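Local atomic coordinates of CrmK (Actinoalloteichus sp. WH1-2216-6, PDB entry 5I1V), a protein that binds FAD covalently and probably works as an oxygen-dependent oxidase that recycles shunt products in caerulomycin biosynthesis. Residues T118-F123 with R143-T148. Sequence-based numbering, arbitrary orientation.
Sequences TFPGGF and RLLGLT. With FAD (flavin-adenine dinucleotide), chain E.
P120 presses its ring against the turn where helix 142-145 ends. Its CG sits 3.1 Å from the carbonyl O of G146, and the same CG rests 3.8 Å from CB of L145, the two side chains meeting at a slant. Beside the carbonyl of this proline the methyl of T148 is packed in closely: T148 CG2 lies 3.3 Å from P120 O, and a tight 3.4 Å from G121 CA. That methyl also meets F119 at the ring edge, near the ring plane, 3.6 Å from CE2. F119 gets there with CG between its own backbone N and carbonyl carbon (chi1 68°), which swings the ring toward T148, while I107 and L111 of helix 104-115 pack against it. With an alanine at F119, the T148 methyl is likely to lose its aromatic neighbour and a gap to open toward I107 and L111.

Further out, the polar ends are tied down. T148 OG1 bonds to G137 O, and G146 O, which faces the CB-CG side of the proline ring, accepts from S142 OG. G146 has a positive phi of 92°, and a CB at its backbone angles would run into the carbonyl O of L145, so glycine suits this helix end. P120 centres an inverse gamma turn, and three residues further on F123 N donates to FAD O4 over 3.0 Å; G122 has no room for a CB beside C4. Van der Waals packing, with proline and methyl carbons set against backbone carbonyl oxygens as well as other carbons, thus joins the helix end to the loop that carries this flavin hydrogen bond within the FAD-binding domain.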
ATOM      1  N   THR A 118      12.407 -15.251  -0.912  1.00 19.69           N
ATOM      2  CA  THR A 118      11.042 -15.024  -1.126  1.00 21.50           C
ATOM      3  C   THR A 118      10.292 -16.383  -1.228  1.00 22.76           C
ATOM      4  O   THR A 118      10.923 -17.417  -1.268  1.00 20.15           O
ATOM      5  CB  THR A 118      10.848 -14.189  -2.386  1.00 21.55           C
ATOM      6  OG1 THR A 118       9.553 -13.586  -2.351  1.00 24.10           O
ATOM      7  CG2 THR A 118      10.975 -15.001  -3.610  1.00 22.16           C
ATOM      8  N   PHE A 119       8.963 -16.340  -1.314  1.00 25.60           N
ATOM      9  CA  PHE A 119       8.189 -17.508  -1.781  1.00 26.28           C
ATOM     10  C   PHE A 119       7.138 -17.022  -2.788  1.00 24.56           C
ATOM     11  O   PHE A 119       6.812 -15.851  -2.818  1.00 24.37           O
ATOM     12  CB  PHE A 119       7.560 -18.233  -0.616  1.00 29.55           C
ATOM     13  CG  PHE A 119       6.498 -17.435   0.053  1.00 34.44           C
ATOM     14  CD1 PHE A 119       6.830 -16.434   0.920  1.00 38.87           C
ATOM     15  CD2 PHE A 119       5.170 -17.674  -0.194  1.00 40.29           C
ATOM     16  CE1 PHE A 119       5.845 -15.685   1.533  1.00 42.78           C
ATOM     17  CE2 PHE A 119       4.171 -16.929   0.424  1.00 42.48           C
ATOM     18  CZ  PHE A 119       4.511 -15.928   1.276  1.00 40.75           C
ATOM     19  N   PRO A 120       6.633 -17.922  -3.652  1.00 24.60           N
ATOM     20  CA  PRO A 120       5.785 -17.481  -4.765  1.00 25.16           C
ATOM     21  C   PRO A 120       4.323 -17.277  -4.391  1.00 28.72           C
ATOM     22  O   PRO A 120       3.499 -18.144  -4.646  1.00 36.27           O
ATOM     23  CB  PRO A 120       5.933 -18.624  -5.752  1.00 25.51           C
ATOM     24  CG  PRO A 120       6.148 -19.819  -4.890  1.00 25.01           C
ATOM     25  CD  PRO A 120       7.012 -19.335  -3.771  1.00 25.65           C
ATOM     26  N   GLY A 121       3.997 -16.142  -3.804  1.00 26.27           N
ATOM     27  CA  GLY A 121       2.645 -15.873  -3.387  1.00 29.89           C
ATOM     28  C   GLY A 121       2.129 -14.832  -4.365  1.00 29.84           C
ATOM     29  O   GLY A 121       2.775 -14.528  -5.352  1.00 31.83           O
ATOM     30  N   GLY A 122       1.003 -14.244  -4.068  1.00 32.22           N
ATOM     31  CA  GLY A 122       0.343 -13.388  -5.052  1.00 36.21           C
ATOM     32  C   GLY A 122       0.855 -11.971  -5.130  1.00 42.86           C
ATOM     33  O   GLY A 122       1.726 -11.552  -4.352  1.00 43.27           O
ATOM     34  N   PHE A 123       0.253 -11.236  -6.064  1.00 43.61           N
ATOM     35  CA  PHE A 123       0.611  -9.876  -6.333  1.00 49.04           C
ATOM     36  C   PHE A 123      -0.348  -8.857  -5.706  1.00 49.73           C
ATOM     37  O   PHE A 123      -0.416  -7.726  -6.185  1.00 53.49           O
ATOM     38  CB  PHE A 123       0.767  -9.637  -7.862  1.00 50.06           C
ATOM     39  CG  PHE A 123      -0.472  -9.933  -8.704  1.00 52.22           C
ATOM     40  CD1 PHE A 123      -1.495  -8.999  -8.839  1.00 56.31           C
ATOM     41  CD2 PHE A 123      -0.576 -11.123  -9.426  1.00 56.17           C
ATOM     42  CE1 PHE A 123      -2.607  -9.265  -9.636  1.00 57.90           C
ATOM     43  CE2 PHE A 123      -1.694 -11.397 -10.217  1.00 56.36           C
ATOM     44  CZ  PHE A 123      -2.708 -10.464 -10.322  1.00 57.75           C
ATOM     45  N   ARG A 143       5.765 -19.863 -12.060  1.00 21.09           N
ATOM     46  CA  ARG A 143       6.452 -20.639 -13.127  1.00 20.93           C
ATOM     47  C   ARG A 143       7.850 -21.126 -12.784  1.00 22.45           C
ATOM     48  O   ARG A 143       8.239 -22.223 -13.164  1.00 21.80           O
ATOM     49  CB  ARG A 143       6.440 -19.866 -14.449  1.00 22.54           C
ATOM     50  CG  ARG A 143       5.047 -19.865 -14.967  1.00 23.27           C
ATOM     51  CD  ARG A 143       4.755 -18.713 -15.867  1.00 25.16           C
ATOM     52  NE  ARG A 143       5.576 -18.670 -17.074  1.00 23.45           N
ATOM     53  CZ  ARG A 143       5.270 -19.260 -18.234  1.00 26.49           C
ATOM     54  NH1 ARG A 143       4.188 -20.034 -18.358  1.00 27.77           N
ATOM     55  NH2 ARG A 143       6.083 -19.097 -19.277  1.00 24.69           N
ATOM     56  N   LEU A 144       8.573 -20.318 -12.034  1.00 19.78           N
ATOM     57  CA  LEU A 144       9.924 -20.621 -11.622  1.00 24.76           C
ATOM     58  C   LEU A 144       9.969 -21.366 -10.304  1.00 21.35           C
ATOM     59  O   LEU A 144      10.825 -22.220 -10.142  1.00 22.41           O
ATOM     60  CB  LEU A 144      10.754 -19.338 -11.501  1.00 24.90           C
ATOM     61  CG  LEU A 144      11.062 -18.709 -12.874  1.00 29.45           C
ATOM     62  CD1 LEU A 144      11.586 -17.283 -12.754  1.00 30.87           C
ATOM     63  CD2 LEU A 144      12.022 -19.563 -13.701  1.00 31.75           C
ATOM     64  N   LEU A 145       9.060 -21.060  -9.378  1.00 20.67           N
ATOM     65  CA  LEU A 145       9.161 -21.547  -7.974  1.00 21.22           C
ATOM     66  C   LEU A 145       8.032 -22.447  -7.462  1.00 20.21           C
ATOM     67  O   LEU A 145       8.158 -23.054  -6.388  1.00 22.36           O
ATOM     68  CB  LEU A 145       9.247 -20.342  -7.026  1.00 21.31           C
ATOM     69  CG  LEU A 145      10.469 -19.437  -7.226  1.00 25.45           C
ATOM     70  CD1 LEU A 145      10.522 -18.299  -6.191  1.00 25.82           C
ATOM     71  CD2 LEU A 145      11.748 -20.259  -7.181  1.00 26.33           C
ATOM     72  N   GLY A 146       6.936 -22.520  -8.201  1.00 19.11           N
ATOM     73  CA  GLY A 146       5.782 -23.245  -7.772  1.00 18.34           C
ATOM     74  C   GLY A 146       4.743 -22.420  -7.011  1.00 19.98           C
ATOM     75  O   GLY A 146       4.638 -21.196  -7.190  1.00 18.64           O
ATOM     76  N   LEU A 147       3.996 -23.103  -6.145  1.00 19.94           N
ATOM     77  CA  LEU A 147       2.954 -22.480  -5.340  1.00 17.92           C
ATOM     78  C   LEU A 147       3.443 -22.238  -3.943  1.00 17.62           C
ATOM     79  O   LEU A 147       4.384 -22.892  -3.477  1.00 19.36           O
ATOM     80  CB  LEU A 147       1.728 -23.371  -5.294  1.00 17.58           C
ATOM     81  CG  LEU A 147       1.171 -23.723  -6.654  1.00 18.18           C
ATOM     82  CD1 LEU A 147      -0.031 -24.635  -6.520  1.00 19.89           C
ATOM     83  CD2 LEU A 147       0.754 -22.497  -7.445  1.00 17.87           C
ATOM     84  N   THR A 148       2.758 -21.347  -3.230  1.00 17.36           N
ATOM     85  CA  THR A 148       3.068 -21.129  -1.834  1.00 19.04           C
ATOM     86  C   THR A 148       3.050 -22.439  -1.053  1.00 17.83           C
ATOM     87  O   THR A 148       3.901 -22.686  -0.204  1.00 18.40           O
ATOM     88  CB  THR A 148       2.073 -20.184  -1.166  1.00 22.25           C
ATOM     89  OG1 THR A 148       0.734 -20.683  -1.359  1.00 28.17           O
ATOM     90  CG2 THR A 148       2.098 -18.872  -1.775  1.00 22.33           C
TER
HETATM   91  PA  FAD E 600     -10.231 -13.210   4.396  1.00 17.22           P
HETATM   92  O1A FAD E 600     -11.397 -12.507   3.745  1.00 15.45           O
HETATM   93  O2A FAD E 600      -9.826 -12.689   5.744  1.00 14.76           O
HETATM   94  O5B FAD E 600     -10.504 -14.754   4.470  1.00 16.74           O
HETATM   95  C5B FAD E 600     -10.697 -15.562   3.314  1.00 16.98           C
HETATM   96  C4B FAD E 600     -11.354 -16.885   3.734  1.00 16.83           C
HETATM   97  O4B FAD E 600     -10.373 -17.604   4.509  1.00 17.68           O
HETATM   98  C3B FAD E 600     -12.570 -16.819   4.631  1.00 17.71           C
HETATM   99  O3B FAD E 600     -13.328 -18.000   4.441  1.00 20.41           O
HETATM  100  C2B FAD E 600     -11.987 -16.841   6.016  1.00 16.90           C
HETATM  101  O2B FAD E 600     -12.872 -17.106   7.109  1.00 18.02           O
HETATM  102  C1B FAD E 600     -10.807 -17.804   5.833  1.00 16.12           C
HETATM  103  N9A FAD E 600      -9.667 -17.460   6.719  1.00 15.71           N
HETATM  104  C8A FAD E 600      -9.018 -16.266   6.873  1.00 15.31           C
HETATM  105  N7A FAD E 600      -8.095 -16.361   7.885  1.00 15.00           N
HETATM  106  C5A FAD E 600      -8.180 -17.597   8.330  1.00 14.11           C
HETATM  107  C6A FAD E 600      -7.459 -18.312   9.354  1.00 15.12           C
HETATM  108  N6A FAD E 600      -6.506 -17.656   9.986  1.00 14.87           N
HETATM  109  N1A FAD E 600      -7.809 -19.585   9.571  1.00 15.51           N
HETATM  110  C2A FAD E 600      -8.814 -20.193   8.905  1.00 16.59           C
HETATM  111  N3A FAD E 600      -9.497 -19.606   7.888  1.00 16.01           N
HETATM  112  C4A FAD E 600      -9.222 -18.300   7.645  1.00 14.81           C
HETATM  113  N1  FAD E 600      -4.697 -15.081  -4.661  1.00 25.95           N
HETATM  114  C2  FAD E 600      -3.621 -15.600  -5.296  1.00 29.03           C
HETATM  115  O2  FAD E 600      -3.372 -16.809  -5.208  1.00 30.05           O
HETATM  116  N3  FAD E 600      -2.776 -14.854  -6.040  1.00 29.79           N
HETATM  117  C4  FAD E 600      -2.929 -13.554  -6.259  1.00 25.46           C
HETATM  118  O4  FAD E 600      -2.095 -12.905  -6.925  1.00 25.44           O
HETATM  119  C4X FAD E 600      -4.053 -12.895  -5.609  1.00 25.81           C
HETATM  120  N5  FAD E 600      -4.274 -11.564  -5.785  1.00 26.47           N
HETATM  121  C5X FAD E 600      -5.258 -10.977  -5.085  1.00 25.88           C
HETATM  122  C6  FAD E 600      -5.401  -9.590  -5.121  1.00 26.68           C
HETATM  123  C7  FAD E 600      -6.406  -8.911  -4.434  1.00 25.67           C
HETATM  124  C7M FAD E 600      -6.492  -7.382  -4.519  1.00 26.17           C
HETATM  125  C8  FAD E 600      -7.338  -9.736  -3.636  1.00 23.51           C
HETATM  126  C8M FAD E 600      -8.474  -9.108  -2.875  1.00 22.91           C
HETATM  127  C9  FAD E 600      -7.224 -11.130  -3.585  1.00 23.02           C
HETATM  128  C9A FAD E 600      -6.209 -11.784  -4.281  1.00 23.36           C
HETATM  129  N10 FAD E 600      -6.056 -13.174  -4.233  1.00 21.51           N
HETATM  130  C10 FAD E 600      -4.962 -13.756  -4.849  1.00 24.11           C
HETATM  131  C1' FAD E 600      -7.087 -14.045  -3.671  1.00 19.85           C
HETATM  132  C2' FAD E 600      -6.789 -14.361  -2.241  1.00 18.81           C
HETATM  133  O2' FAD E 600      -5.820 -15.390  -2.199  1.00 21.00           O
HETATM  134  C3' FAD E 600      -8.010 -14.739  -1.470  1.00 18.22           C
HETATM  135  O3' FAD E 600      -8.962 -13.642  -1.543  1.00 17.92           O
HETATM  136  C4' FAD E 600      -7.666 -15.105  -0.011  1.00 18.50           C
HETATM  137  O4' FAD E 600      -8.658 -16.025   0.444  1.00 19.37           O
HETATM  138  C5' FAD E 600      -7.624 -13.865   0.859  1.00 18.50           C
HETATM  139  O5' FAD E 600      -7.213 -14.253   2.170  1.00 17.14           O
HETATM  140  P   FAD E 600      -7.465 -13.181   3.312  1.00 17.24           P
HETATM  141  O1P FAD E 600      -6.943 -11.854   2.902  1.00 18.16           O
HETATM  142  O2P FAD E 600      -7.022 -13.742   4.626  1.00 17.95           O
HETATM  143  O3P FAD E 600      -9.083 -13.092   3.304  1.00 17.24           O